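Local coordinates for protein putative NADP oxidoreductase BF3122 (Bacteroides fragilis, PDB 3D1L) that probably acts as an NADP-dependent oxidoreductase, pairing a Rossmann-type nucleotide-binding domain with a helical C-terminal domain, its natural substrate not being established, at residues B[24-29]-B[48-53]; B[38-43]-B[82-87]; B[57-60]-B[64-67]; B[69-74]-B[150-155]; B[231-236]-B[254-259]. All coordinates share one frame; numbering follows the deposited sequence.

Contact 1 of 5, residues B[24-29]-B[48-53]; sequences NLAKAL and RELAQK
Ala26 and Leu50 form the apolar heart of a helix-to-helix contact in the Rossmann-type half of the protein, probably the nucleotide-binding part, where helix 20-31 lies beside helix 44-53. Leu50 does the reaching. With CG anti to the backbone N (chi1 -179°), its isopropyl end swings across the gap and sets both methyls round the single methyl of Ala26: CD1 stands 4.0 Å from Ala26 CB, and CD2 sits 4.1 Å from that same CB. The leucine fork fits against the small methyl side chain of Ala26. The nearest CA atoms of the two backbones, those of Lys27 and Lys53, are 7.2 Å apart. Both Ala26 and Leu50 also rest on Leu15 of strand 12-16, so the fork is sandwiched between the neighbouring helix and the sheet beneath. Those elements are the first two helices and first strand of a Rossmann-type fold; both helices cover one face of the parallel part of the sheet, and a glycine-rich sequence consistent with dinucleotide binding lies near Leu50. Nearer the surface, the contact turns to lysine hydrocarbon. Lys27, bent at chi3 (79°), brings its CD to 4.4 Å from Lys53 CD, a loose touch between aliphatic chains. Their ammonium groups come fairly close, with Lys27 NZ 5.0 Å from Lys53 NZ, and the two like charges probably disfavour each other somewhat. Glu131, in a salt bridge with Lys27 NZ, probably offsets this. Toward the middle of the sheet, Leu25 and Leu29 of helix 20-31 pack against Ile73 of strand 71-74.

Contact 2 of 5, residues B[38-43]-B[82-87]; sequences QVYSRT and AELLQG
Tyr40 and Leu84 meet at about a right angle, the tyrosine pointing out from the sheet and the leucine coming across from helix 78-89. The touching atoms are at the ends of both chains: Tyr40 OH lies 3.9 Å from Leu84 CD1, so the aromatic ring itself stays behind the meeting point. Leu84 gets there because its CD1 lies anti to CA (chi2 -179°), making that methyl the foremost part of the side chain, while Leu62 touches the same leucine from a loop. The helix is irregular here, with a kink near Glu83 and Gly87. Strand 35-40 is the second strand of the Rossmann-type sheet; helix 78-89 packs on the face that Tyr40 points to, whereas Val39 turns to the other face and meets Leu50. In NADP-binding members of this fold, the residues just after the second strand commonly lie near the adenosine ribose and its phosphate; a similar role is possible here. Arg42, one such residue, adds only a thin aliphatic touch in the modelled conformer, with its CD 4.3 Å from Leu84 CD1. Two conformers are deposited for this exposed arginine, so that touch is less certain than the one made by the buried Tyr40, whose ring also leans on Thr59.

Contact 3 of 5, residues B[57-60]-B[64-67]; sequences EYTT and EVNP
Thr59 and Glu64 are joined by the one hydrogen bond between these segments: Thr59 OG1 donates to Glu64 OE1 over 2.6 Å. The hydroxyl meets the carboxylate on its anti side, 31° out of the carboxylate plane, so the approach is tilted. Glu64 lays its side chain back across the threonine with the portion beyond CG extended. Glu64 is exposed and deposited in two conformers, so the bond describes the modelled one and may not be permanent. The Thr59 hydroxyl is gripped a second time by the backbone N-H of Asp61, a bond of the ST-turn kind that helps bend the chain as it leaves the strand. Two more polar links fasten the returning loop to the sheet: Gln38 OE1 accepts from Asn66 N, and Tyr72 OH bonds to Asn66 O. Asn66 OD1 takes the N-H of Tyr68 in an Asx turn that shapes the loop itself. Strand 57-59 is the edge strand of the Rossmann-type sheet in this chain, hydrogen-bonded in parallel to strand 35-40, and the turn after it starts the connection to strand 71-74 at the sheet's middle.

Apolar contact comes from the other branch of the same threonine. With OG1 anti to the backbone N (chi1 -173°), CG2 falls between N and the carbonyl carbon and from there faces Val65. Thr59 CG2 lies 3.9 Å from Val65 CG2, the two side chains crossing at about a right angle.

Contact 4 of 5, residues B[69-74]-B[150-155]; sequences AKLYIV and AFLKAI
Phe151 is the first residue of helix segment 150-155 to meet the strand side, and it offers Lys70 a ring face. Lys70 bends at chi2 (65°) and passes alongside the phenylalanine, the two side chains running in opposite directions. Its CE lies 4.2 Å from the centroid of the Phe151 ring, a CH-pi contact over the face, with Lys70 CE 3.8 Å from Phe151 CE2. The ammonium continues on and is 5.0 Å from the Phe151 centroid at Lys70 NZ, giving at most a weak cation-pi attraction; its firmer partner is the backbone oxygen of Glu95. Leu152 comes next and crosses Leu71 at a slant, its CD2 3.9 Å from Leu71 CD1, while also touching Val99, Ile141 and Ala143 in the sheet. Lys153 turns off to a salt bridge with Asp165. One turn on from Phe151, Ile155 meets the other branch of Leu71 tip to tip, Ile155 CD1 standing 3.7 Å from Leu71 CD2. Leu71 therefore spreads one methyl to each of two helix residues, and Leu29 of helix 20-31 packs against Ile155. Strand 71-74 is a central parallel strand of the Rossmann-type sheet, and helix 146-157 belongs to the beta-alpha-beta crossover linking strands 139-143 and 163-165; the hydrophobic layer between helix and sheet is that of a three-layer Rossmann-type fold, which probably binds the dinucleotide in this family.

Contact 5 of 5, residues B[231-236]-B[254-259]; sequences IRYDEN and LYELLS
Tyr233 and Ser259 make the main apolar contact, with Ser259 CB set obliquely against the ring and 3.8 Å from Tyr233 CE1. The carbonyl carbon of Ser259 lies at the ring edge, in its plane, as does Glu235 OE2 from the tyrosine's own segment. Tyr233 leaves its loop with a backbone in the left-handed region (phi 57°), just ahead of helix 235-244, and its ring also packs on Ile238.

Among polar groups, Tyr233 OH points toward the helix but stays 4.1 Å from Glu256 O, too far to bond. The Ser259 hydroxyl, placed beside its own backbone N (chi1 -68°), donates back to Tyr255 O over 2.9 Å. Ser259 N reaches that same oxygen from the opposite face of the carbonyl plane, so two donors grip it. Glu256 is tied to Arg260 by a salt bridge. In this helical C-terminal part, by family akin to 6-phosphogluconate dehydrogenase C-terminal domains, helix 249-264 also lines the dimer interface: Tyr255 meets Phe184 of the second subunit edge-to-face.

The two segments are thus held together by van der Waals contact, the tyrosine ring lying against a helix whose Ser259 hydroxyl and Glu256 carboxylate already have partners.

In the fold
From the N terminus, contact 1 closes the loop from helix 20-31 through strand 35-40 to helix 44-53. Contact 2 starts inside that loop and ends beyond it, so the two cross; they touch where Ala51 packs on Val39. Contact 3 is nested within contact 2, tying the edge strand to its return loop. Contact 4 opens before contact 2 closes, crosses it, and brings in helix 146-157 from the other family region, touching both contact 1 and contact 3. Contact 5 follows last in series, in the helical C-terminal part, with its centre about 45 Å from that of contact 1 and on the opposite side of the chain's centre.

Contact 1 of 5, residues B[24-29]-B[48-53]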
# COMPACT_ATOMS: atom_id res chain seq x y z
N ASN B 24 15.80 4.92 -12.60
CA ASN B 24 16.33 4.45 -11.34
C ASN B 24 17.64 3.66 -11.50
O ASN B 24 18.58 3.87 -10.75
CB ASN B 24 15.27 3.61 -10.61
CG ASN B 24 14.19 4.48 -9.95
OD1 ASN B 24 14.42 5.08 -8.91
ND2 ASN B 24 13.01 4.55 -10.57
N LEU B 25 17.70 2.77 -12.49
CA LEU B 25 18.90 2.00 -12.75
C LEU B 25 20.02 2.92 -13.19
O LEU B 25 21.15 2.73 -12.81
CB LEU B 25 18.64 0.93 -13.82
CG LEU B 25 19.81 0.03 -14.26
CD1 LEU B 25 20.47 -0.72 -13.08
CD2 LEU B 25 19.35 -0.97 -15.30
N ALA B 26 19.72 3.93 -13.99
CA ALA B 26 20.78 4.90 -14.39
C ALA B 26 21.32 5.68 -13.21
O ALA B 26 22.53 5.84 -13.11
CB ALA B 26 20.29 5.84 -15.51
N LYS B 27 20.46 6.14 -12.32
CA LYS B 27 20.90 6.90 -11.14
C LYS B 27 21.80 6.07 -10.20
O LYS B 27 22.81 6.56 -9.72
CB LYS B 27 19.70 7.49 -10.38
CG LYS B 27 19.06 8.71 -11.09
CD LYS B 27 17.58 8.92 -10.66
CE LYS B 27 17.44 9.61 -9.31
NZ LYS B 27 16.03 10.05 -9.01
N ALA B 28 21.43 4.81 -9.98
CA ALA B 28 22.20 3.91 -9.14
C ALA B 28 23.59 3.64 -9.74
O ALA B 28 24.58 3.66 -9.01
CB ALA B 28 21.43 2.62 -8.91
N LEU B 29 23.66 3.44 -11.06
CA LEU B 29 24.96 3.29 -11.75
C LEU B 29 25.83 4.54 -11.63
O LEU B 29 27.00 4.44 -11.27
CB LEU B 29 24.76 2.94 -13.21
CG LEU B 29 24.16 1.55 -13.47
CD1 LEU B 29 23.53 1.49 -14.88
CD2 LEU B 29 25.23 0.49 -13.28
N ARG B 48 15.97 14.05 -22.02
CA ARG B 48 16.65 15.16 -21.35
C ARG B 48 16.60 15.07 -19.83
O ARG B 48 17.61 15.22 -19.17
CB ARG B 48 16.06 16.50 -21.81
CG ARG B 48 16.75 17.74 -21.19
CD ARG B 48 15.95 19.04 -21.35
NE ARG B 48 14.51 18.84 -21.20
CZ ARG B 48 13.61 19.11 -22.14
NH1 ARG B 48 13.98 19.63 -23.31
NH2 ARG B 48 12.32 18.89 -21.91
N GLU B 49 15.41 14.83 -19.29
CA GLU B 49 15.23 14.70 -17.84
C GLU B 49 16.23 13.71 -17.29
O GLU B 49 16.95 14.01 -16.34
CB GLU B 49 13.80 14.26 -17.48
CG GLU B 49 12.83 15.41 -17.42
CD GLU B 49 11.39 14.98 -17.13
OE1 GLU B 49 10.51 15.88 -17.15
OE2 GLU B 49 11.13 13.76 -16.87
N LEU B 50 16.29 12.54 -17.90
CA LEU B 50 17.23 11.53 -17.40
C LEU B 50 18.70 11.92 -17.61
O LEU B 50 19.52 11.70 -16.74
CB LEU B 50 16.93 10.12 -17.95
CG LEU B 50 17.88 9.03 -17.42
CD1 LEU B 50 18.02 9.07 -15.86
CD2 LEU B 50 17.44 7.66 -17.91
N ALA B 51 19.04 12.46 -18.78
CA ALA B 51 20.44 12.80 -19.08
C ALA B 51 21.02 13.83 -18.13
O ALA B 51 22.20 13.78 -17.77
CB ALA B 51 20.57 13.28 -20.51
N GLN B 52 20.19 14.78 -17.72
CA GLN B 52 20.63 15.81 -16.77
C GLN B 52 20.94 15.24 -15.41
O GLN B 52 21.78 15.78 -14.68
CB GLN B 52 19.54 16.81 -16.54
CG GLN B 52 19.38 17.81 -17.59
CD GLN B 52 18.26 18.74 -17.23
OE1 GLN B 52 17.36 18.99 -18.04
NE2 GLN B 52 18.28 19.24 -15.98
N LYS B 53 20.22 14.17 -15.03
CA LYS B 53 20.40 13.58 -13.72
C LYS B 53 21.73 12.83 -13.61
O LYS B 53 22.30 12.71 -12.53
CB LYS B 53 19.23 12.64 -13.38
CG LYS B 53 17.91 13.39 -13.10
CD LYS B 53 16.71 12.44 -13.22
CE LYS B 53 15.37 13.17 -13.05
NZ LYS B 53 14.25 12.17 -13.20

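Contact 2 of 5, residues B[38-43]-B[82-87]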
# COMPACT_ATOMS: atom_id res chain seq x y z
N GLN B 38 25.38 8.47 -22.76
CA GLN B 38 24.18 9.10 -23.28
C GLN B 38 22.94 8.26 -23.10
O GLN B 38 23.00 7.05 -22.85
CB GLN B 38 24.31 9.51 -24.75
CG GLN B 38 24.22 8.38 -25.68
CD GLN B 38 23.79 8.73 -27.08
OE1 GLN B 38 23.45 7.84 -27.82
NE2 GLN B 38 23.83 10.00 -27.46
N VAL B 39 21.82 8.93 -23.24
CA VAL B 39 20.51 8.36 -23.03
C VAL B 39 19.76 8.58 -24.33
O VAL B 39 19.78 9.68 -24.88
CB VAL B 39 19.79 9.13 -21.87
CG1 VAL B 39 18.29 8.76 -21.77
CG2 VAL B 39 20.52 8.91 -20.54
N TYR B 40 19.08 7.53 -24.80
CA TYR B 40 18.13 7.63 -25.89
C TYR B 40 16.71 7.48 -25.35
O TYR B 40 16.44 6.63 -24.48
CB TYR B 40 18.39 6.56 -26.96
CG TYR B 40 17.18 6.37 -27.83
CD1 TYR B 40 17.00 7.14 -28.98
CD2 TYR B 40 16.18 5.45 -27.46
CE1 TYR B 40 15.87 6.99 -29.76
CE2 TYR B 40 15.04 5.31 -28.23
CZ TYR B 40 14.89 6.09 -29.37
OH TYR B 40 13.78 5.93 -30.15
N SER B 41 15.78 8.29 -25.86
CA SER B 41 14.36 8.08 -25.59
C SER B 41 13.60 8.53 -26.79
O SER B 41 14.10 9.35 -27.56
CB SER B 41 13.91 8.88 -24.37
OG SER B 41 12.56 8.63 -24.05
N ARG B 42 12.38 8.01 -26.96
CA ARG B 42 11.54 8.44 -28.07
C ARG B 42 11.09 9.91 -27.92
O ARG B 42 10.95 10.61 -28.93
CB ARG B 42 10.38 7.45 -28.30
CG ARG B 42 10.84 6.25 -29.15
CD ARG B 42 10.09 4.91 -28.91
NE ARG B 42 10.18 4.41 -27.54
CZ ARG B 42 9.14 4.29 -26.71
NH1 ARG B 42 7.91 4.63 -27.11
NH2 ARG B 42 9.32 3.83 -25.48
N THR B 43 10.92 10.38 -26.69
CA THR B 43 10.52 11.78 -26.47
C THR B 43 11.62 12.63 -25.83
O THR B 43 12.26 12.22 -24.88
CB THR B 43 9.21 11.89 -25.65
OG1 THR B 43 9.38 11.25 -24.39
CG2 THR B 43 8.03 11.22 -26.40
N ALA B 82 11.32 -4.47 -32.25
CA ALA B 82 11.54 -4.86 -33.66
C ALA B 82 11.90 -3.68 -34.51
O ALA B 82 12.94 -3.66 -35.17
CB ALA B 82 10.31 -5.50 -34.24
N GLU B 83 10.98 -2.72 -34.50
CA GLU B 83 11.10 -1.44 -35.16
C GLU B 83 12.52 -0.90 -35.05
O GLU B 83 13.08 -0.39 -36.02
CB GLU B 83 10.11 -0.45 -34.52
CG GLU B 83 10.17 0.96 -35.11
CD GLU B 83 9.25 1.97 -34.42
OE1 GLU B 83 8.19 1.58 -33.87
OE2 GLU B 83 9.60 3.18 -34.44
N LEU B 84 13.10 -1.06 -33.86
CA LEU B 84 14.30 -0.33 -33.49
C LEU B 84 15.53 -1.20 -33.25
O LEU B 84 16.62 -0.69 -32.99
CB LEU B 84 14.02 0.56 -32.27
CG LEU B 84 12.79 1.51 -32.30
CD1 LEU B 84 12.73 2.31 -31.00
CD2 LEU B 84 12.75 2.45 -33.52
N LEU B 85 15.35 -2.51 -33.36
CA LEU B 85 16.38 -3.47 -33.03
C LEU B 85 17.66 -3.28 -33.81
O LEU B 85 18.71 -3.23 -33.21
CB LEU B 85 15.86 -4.90 -33.20
CG LEU B 85 16.77 -6.04 -32.72
CD1 LEU B 85 17.35 -5.76 -31.33
CD2 LEU B 85 16.05 -7.38 -32.72
N GLN B 86 17.56 -3.18 -35.14
CA GLN B 86 18.75 -3.08 -35.98
C GLN B 86 19.39 -1.69 -35.93
O GLN B 86 20.62 -1.56 -36.11
CB GLN B 86 18.45 -3.51 -37.42
CG GLN B 86 18.34 -5.03 -37.59
CD GLN B 86 17.08 -5.62 -36.95
OE1 GLN B 86 15.97 -5.42 -37.45
NE2 GLN B 86 17.26 -6.33 -35.85
N GLY B 87 18.57 -0.68 -35.66
CA GLY B 87 19.02 0.68 -35.40
C GLY B 87 19.78 0.74 -34.08
O GLY B 87 20.67 1.57 -33.90

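Contact 3 of 5, residues B[57-60]-B[64-67]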
# COMPACT_ATOMS: atom_id res chain seq x y z
N GLU B 57 24.91 12.86 -22.36
CA GLU B 57 24.34 13.37 -23.62
C GLU B 57 23.01 12.68 -23.84
O GLU B 57 22.73 11.68 -23.20
CB GLU B 57 25.24 13.03 -24.82
CG GLU B 57 26.63 13.63 -24.78
CD GLU B 57 27.36 13.52 -26.12
OE1 GLU B 57 27.08 12.56 -26.90
OE2 GLU B 57 28.21 14.39 -26.41
N TYR B 58 22.16 13.21 -24.72
CA TYR B 58 20.96 12.47 -25.09
C TYR B 58 20.62 12.60 -26.55
O TYR B 58 21.03 13.55 -27.23
CB TYR B 58 19.74 12.84 -24.22
CG TYR B 58 19.09 14.16 -24.57
CD1 TYR B 58 18.09 14.24 -25.55
CD2 TYR B 58 19.46 15.32 -23.91
CE1 TYR B 58 17.48 15.42 -25.85
CE2 TYR B 58 18.86 16.54 -24.22
CZ TYR B 58 17.88 16.59 -25.19
OH TYR B 58 17.28 17.79 -25.48
N THR B 59 19.84 11.65 -27.04
CA THR B 59 19.30 11.77 -28.39
C THR B 59 17.88 11.18 -28.40
O THR B 59 17.53 10.38 -27.53
CB THR B 59 20.22 11.08 -29.44
OG1 THR B 59 19.73 11.37 -30.76
CG2 THR B 59 20.22 9.56 -29.23
N THR B 60 17.08 11.59 -29.39
CA THR B 60 15.80 10.93 -29.66
C THR B 60 15.85 10.24 -31.02
O THR B 60 14.82 9.84 -31.57
CB THR B 60 14.61 11.91 -29.67
OG1 THR B 60 14.85 12.90 -30.68
CG2 THR B 60 14.44 12.60 -28.35
N GLU B 64 21.76 8.74 -34.10
CA GLU B 64 22.71 9.57 -33.34
C GLU B 64 23.29 8.84 -32.12
O GLU B 64 24.09 9.42 -31.38
CB GLU B 64 22.03 10.86 -32.88
CG GLU B 64 22.06 12.02 -33.87
CD GLU B 64 21.31 13.25 -33.35
OE1 GLU B 64 20.90 13.26 -32.16
OE2 GLU B 64 21.13 14.21 -34.14
N VAL B 65 22.88 7.59 -31.91
CA VAL B 65 23.29 6.82 -30.72
C VAL B 65 24.79 6.51 -30.73
O VAL B 65 25.31 6.03 -31.74
CB VAL B 65 22.48 5.51 -30.56
CG1 VAL B 65 23.20 4.50 -29.64
CG2 VAL B 65 21.09 5.81 -29.98
N ASN B 66 25.45 6.80 -29.61
CA ASN B 66 26.89 6.61 -29.45
C ASN B 66 27.24 5.14 -29.66
O ASN B 66 26.76 4.28 -28.94
CB ASN B 66 27.32 7.11 -28.07
CG ASN B 66 28.80 6.91 -27.81
OD1 ASN B 66 29.36 5.83 -28.03
ND2 ASN B 66 29.46 7.97 -27.31
N PRO B 67 28.04 4.86 -30.72
CA PRO B 67 28.39 3.48 -31.09
C PRO B 67 29.64 2.93 -30.41
O PRO B 67 30.11 1.84 -30.78
CB PRO B 67 28.64 3.61 -32.59
CG PRO B 67 29.25 4.96 -32.72
CD PRO B 67 28.59 5.84 -31.67

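Contact 4 of 5, residues B[69-74]-B[150-155]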
# COMPACT_ATOMS: atom_id res chain seq x y z
N ALA B 69 30.30 2.53 -26.92
CA ALA B 69 30.11 2.03 -25.57
C ALA B 69 30.23 0.51 -25.50
O ALA B 69 30.09 -0.20 -26.51
CB ALA B 69 28.74 2.49 -25.03
N LYS B 70 30.45 0.03 -24.29
CA LYS B 70 30.63 -1.39 -23.98
C LYS B 70 29.31 -2.05 -23.61
O LYS B 70 29.10 -3.25 -23.86
CB LYS B 70 31.65 -1.51 -22.83
CG LYS B 70 31.80 -2.88 -22.20
CD LYS B 70 32.36 -3.94 -23.11
CE LYS B 70 32.06 -5.31 -22.48
NZ LYS B 70 32.50 -6.51 -23.25
N LEU B 71 28.40 -1.28 -23.02
CA LEU B 71 27.14 -1.83 -22.57
C LEU B 71 25.98 -0.94 -22.98
O LEU B 71 25.98 0.27 -22.73
CB LEU B 71 27.16 -2.02 -21.04
CG LEU B 71 25.88 -2.61 -20.42
CD1 LEU B 71 25.70 -4.05 -20.88
CD2 LEU B 71 25.92 -2.55 -18.88
N TYR B 72 25.00 -1.57 -23.62
CA TYR B 72 23.78 -0.93 -24.05
C TYR B 72 22.61 -1.55 -23.29
O TYR B 72 22.31 -2.74 -23.44
CB TYR B 72 23.61 -1.11 -25.55
CG TYR B 72 24.66 -0.34 -26.34
CD1 TYR B 72 24.39 0.95 -26.79
CD2 TYR B 72 25.93 -0.90 -26.61
CE1 TYR B 72 25.33 1.68 -27.50
CE2 TYR B 72 26.88 -0.17 -27.34
CZ TYR B 72 26.56 1.12 -27.77
OH TYR B 72 27.45 1.86 -28.46
N ILE B 73 21.98 -0.73 -22.44
CA ILE B 73 20.86 -1.19 -21.61
C ILE B 73 19.55 -0.75 -22.26
O ILE B 73 19.27 0.45 -22.35
CB ILE B 73 20.93 -0.66 -20.17
CG1 ILE B 73 22.27 -1.05 -19.52
CG2 ILE B 73 19.68 -1.21 -19.37
CD1 ILE B 73 22.51 -0.44 -18.16
N VAL B 74 18.80 -1.73 -22.73
CA VAL B 74 17.62 -1.48 -23.52
C VAL B 74 16.38 -1.71 -22.67
O VAL B 74 16.15 -2.81 -22.15
CB VAL B 74 17.63 -2.32 -24.83
CG1 VAL B 74 16.45 -1.99 -25.71
CG2 VAL B 74 18.98 -2.13 -25.58
N ALA B 150 29.39 -13.06 -16.08
CA ALA B 150 30.27 -12.60 -15.00
C ALA B 150 30.44 -11.08 -15.00
O ALA B 150 30.43 -10.44 -13.95
CB ALA B 150 31.66 -13.30 -15.07
N PHE B 151 30.59 -10.52 -16.19
CA PHE B 151 30.63 -9.08 -16.39
C PHE B 151 29.36 -8.35 -15.90
O PHE B 151 29.45 -7.38 -15.15
CB PHE B 151 30.86 -8.78 -17.87
CG PHE B 151 30.99 -7.33 -18.17
CD1 PHE B 151 32.12 -6.63 -17.77
CD2 PHE B 151 30.00 -6.66 -18.87
CE1 PHE B 151 32.25 -5.26 -18.05
CE2 PHE B 151 30.13 -5.30 -19.15
CZ PHE B 151 31.27 -4.61 -18.73
N LEU B 152 28.19 -8.80 -16.35
CA LEU B 152 26.89 -8.23 -15.88
C LEU B 152 26.71 -8.37 -14.36
O LEU B 152 26.33 -7.42 -13.69
CB LEU B 152 25.70 -8.84 -16.62
CG LEU B 152 25.52 -8.55 -18.12
CD1 LEU B 152 24.40 -9.38 -18.74
CD2 LEU B 152 25.31 -7.04 -18.40
N LYS B 153 26.99 -9.54 -13.82
CA LYS B 153 26.89 -9.76 -12.37
C LYS B 153 27.81 -8.86 -11.55
O LYS B 153 27.45 -8.41 -10.46
CB LYS B 153 27.15 -11.22 -12.03
CG LYS B 153 26.00 -12.12 -12.46
CD LYS B 153 26.44 -13.60 -12.50
CE LYS B 153 26.71 -14.12 -11.13
NZ LYS B 153 27.26 -15.50 -11.23
N ALA B 154 28.99 -8.60 -12.08
CA ALA B 154 29.94 -7.74 -11.42
C ALA B 154 29.40 -6.32 -11.38
O ALA B 154 29.50 -5.65 -10.34
CB ALA B 154 31.30 -7.80 -12.11
N ILE B 155 28.81 -5.87 -12.49
CA ILE B 155 28.15 -4.56 -12.53
C ILE B 155 27.00 -4.55 -11.54
O ILE B 155 26.93 -3.65 -10.71
CB ILE B 155 27.63 -4.18 -13.93
CG1 ILE B 155 28.80 -3.99 -14.90
CG2 ILE B 155 26.78 -2.90 -13.86
CD1 ILE B 155 28.36 -3.77 -16.35

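Contact 5 of 5, residues B[231-236]-B[254-259]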
# COMPACT_ATOMS: atom_id res chain seq x y z
N ILE B 231 -13.10 -15.11 4.69
CA ILE B 231 -12.68 -16.40 5.20
C ILE B 231 -13.88 -17.29 5.52
O ILE B 231 -13.94 -18.45 5.08
CB ILE B 231 -11.77 -16.22 6.44
CG1 ILE B 231 -10.38 -15.77 5.99
CG2 ILE B 231 -11.68 -17.51 7.28
CD1 ILE B 231 -9.69 -14.85 6.95
N ARG B 232 -14.82 -16.72 6.26
CA ARG B 232 -16.04 -17.41 6.65
C ARG B 232 -17.12 -17.24 5.59
O ARG B 232 -18.11 -17.97 5.58
CB ARG B 232 -16.54 -16.83 7.98
CG ARG B 232 -15.53 -16.92 9.12
CD ARG B 232 -15.51 -18.30 9.75
NE ARG B 232 -16.78 -18.59 10.41
CZ ARG B 232 -17.34 -19.79 10.46
NH1 ARG B 232 -16.76 -20.83 9.86
NH2 ARG B 232 -18.50 -19.95 11.09
N TYR B 233 -16.90 -16.30 4.69
CA TYR B 233 -17.94 -15.76 3.79
C TYR B 233 -19.13 -15.17 4.57
O TYR B 233 -20.30 -15.55 4.36
CB TYR B 233 -18.34 -16.72 2.65
CG TYR B 233 -18.58 -15.94 1.36
CD1 TYR B 233 -17.50 -15.47 0.60
CD2 TYR B 233 -19.88 -15.63 0.93
CE1 TYR B 233 -17.70 -14.74 -0.57
CE2 TYR B 233 -20.10 -14.89 -0.25
CZ TYR B 233 -19.00 -14.45 -0.99
OH TYR B 233 -19.20 -13.72 -2.15
N ASP B 234 -18.78 -14.26 5.48
CA ASP B 234 -19.70 -13.41 6.24
C ASP B 234 -20.62 -12.67 5.28
O ASP B 234 -20.29 -11.58 4.79
CB ASP B 234 -18.86 -12.42 7.06
CG ASP B 234 -19.62 -11.81 8.24
OD1 ASP B 234 -20.87 -11.75 8.25
OD2 ASP B 234 -18.91 -11.37 9.18
N GLU B 235 -21.77 -13.28 4.99
CA GLU B 235 -22.66 -12.82 3.91
C GLU B 235 -23.40 -11.51 4.21
O GLU B 235 -23.86 -10.82 3.29
CB GLU B 235 -23.64 -13.93 3.52
CG GLU B 235 -23.07 -14.86 2.43
CD GLU B 235 -23.49 -16.32 2.60
OE1 GLU B 235 -24.66 -16.57 2.95
OE2 GLU B 235 -22.64 -17.22 2.37
N ASN B 236 -23.53 -11.18 5.49
CA ASN B 236 -24.00 -9.87 5.91
C ASN B 236 -23.01 -8.78 5.43
O ASN B 236 -23.33 -7.94 4.54
CB ASN B 236 -24.14 -9.83 7.43
CG ASN B 236 -24.68 -8.51 7.93
OD1 ASN B 236 -26.05 -8.28 7.89
ND2 ASN B 236 -23.71 -7.66 8.46
N LEU B 254 -15.16 -7.44 -8.83
CA LEU B 254 -13.83 -7.73 -8.29
C LEU B 254 -13.91 -8.11 -6.81
O LEU B 254 -13.31 -9.12 -6.38
CB LEU B 254 -12.88 -6.53 -8.45
CG LEU B 254 -12.22 -6.35 -9.81
CD1 LEU B 254 -11.38 -5.09 -9.83
CD2 LEU B 254 -11.40 -7.61 -10.22
N TYR B 255 -14.64 -7.31 -6.04
CA TYR B 255 -14.83 -7.57 -4.62
C TYR B 255 -15.38 -9.00 -4.43
O TYR B 255 -14.90 -9.75 -3.57
CB TYR B 255 -15.77 -6.53 -3.98
CG TYR B 255 -15.96 -6.72 -2.49
CD1 TYR B 255 -15.28 -5.93 -1.57
CD2 TYR B 255 -16.83 -7.71 -1.99
CE1 TYR B 255 -15.44 -6.10 -0.19
CE2 TYR B 255 -17.00 -7.90 -0.61
CZ TYR B 255 -16.30 -7.09 0.28
OH TYR B 255 -16.46 -7.27 1.63
N GLU B 256 -16.37 -9.36 -5.23
CA GLU B 256 -17.05 -10.64 -5.08
C GLU B 256 -16.14 -11.83 -5.38
O GLU B 256 -16.09 -12.79 -4.61
CB GLU B 256 -18.31 -10.67 -5.96
CG GLU B 256 -18.82 -12.06 -6.27
CD GLU B 256 -20.23 -12.05 -6.77
OE1 GLU B 256 -20.71 -10.99 -7.22
OE2 GLU B 256 -20.87 -13.12 -6.69
N LEU B 257 -15.40 -11.74 -6.49
CA LEU B 257 -14.48 -12.80 -6.91
C LEU B 257 -13.23 -12.90 -6.02
O LEU B 257 -12.76 -13.98 -5.72
CB LEU B 257 -14.10 -12.59 -8.38
CG LEU B 257 -15.21 -12.72 -9.42
CD1 LEU B 257 -14.65 -12.28 -10.76
CD2 LEU B 257 -15.80 -14.13 -9.52
N LEU B 258 -12.71 -11.76 -5.57
CA LEU B 258 -11.62 -11.76 -4.59
C LEU B 258 -12.06 -12.40 -3.27
O LEU B 258 -11.32 -13.19 -2.67
CB LEU B 258 -11.07 -10.33 -4.37
CG LEU B 258 -10.26 -9.75 -5.55
CD1 LEU B 258 -10.16 -8.20 -5.54
CD2 LEU B 258 -8.86 -10.36 -5.66
N SER B 259 -13.28 -12.09 -2.83
CA SER B 259 -13.83 -12.68 -1.61
C SER B 259 -14.01 -14.18 -1.84
O SER B 259 -13.56 -14.99 -1.03
CB SER B 259 -15.16 -12.02 -1.24
OG SER B 259 -14.96 -10.68 -0.83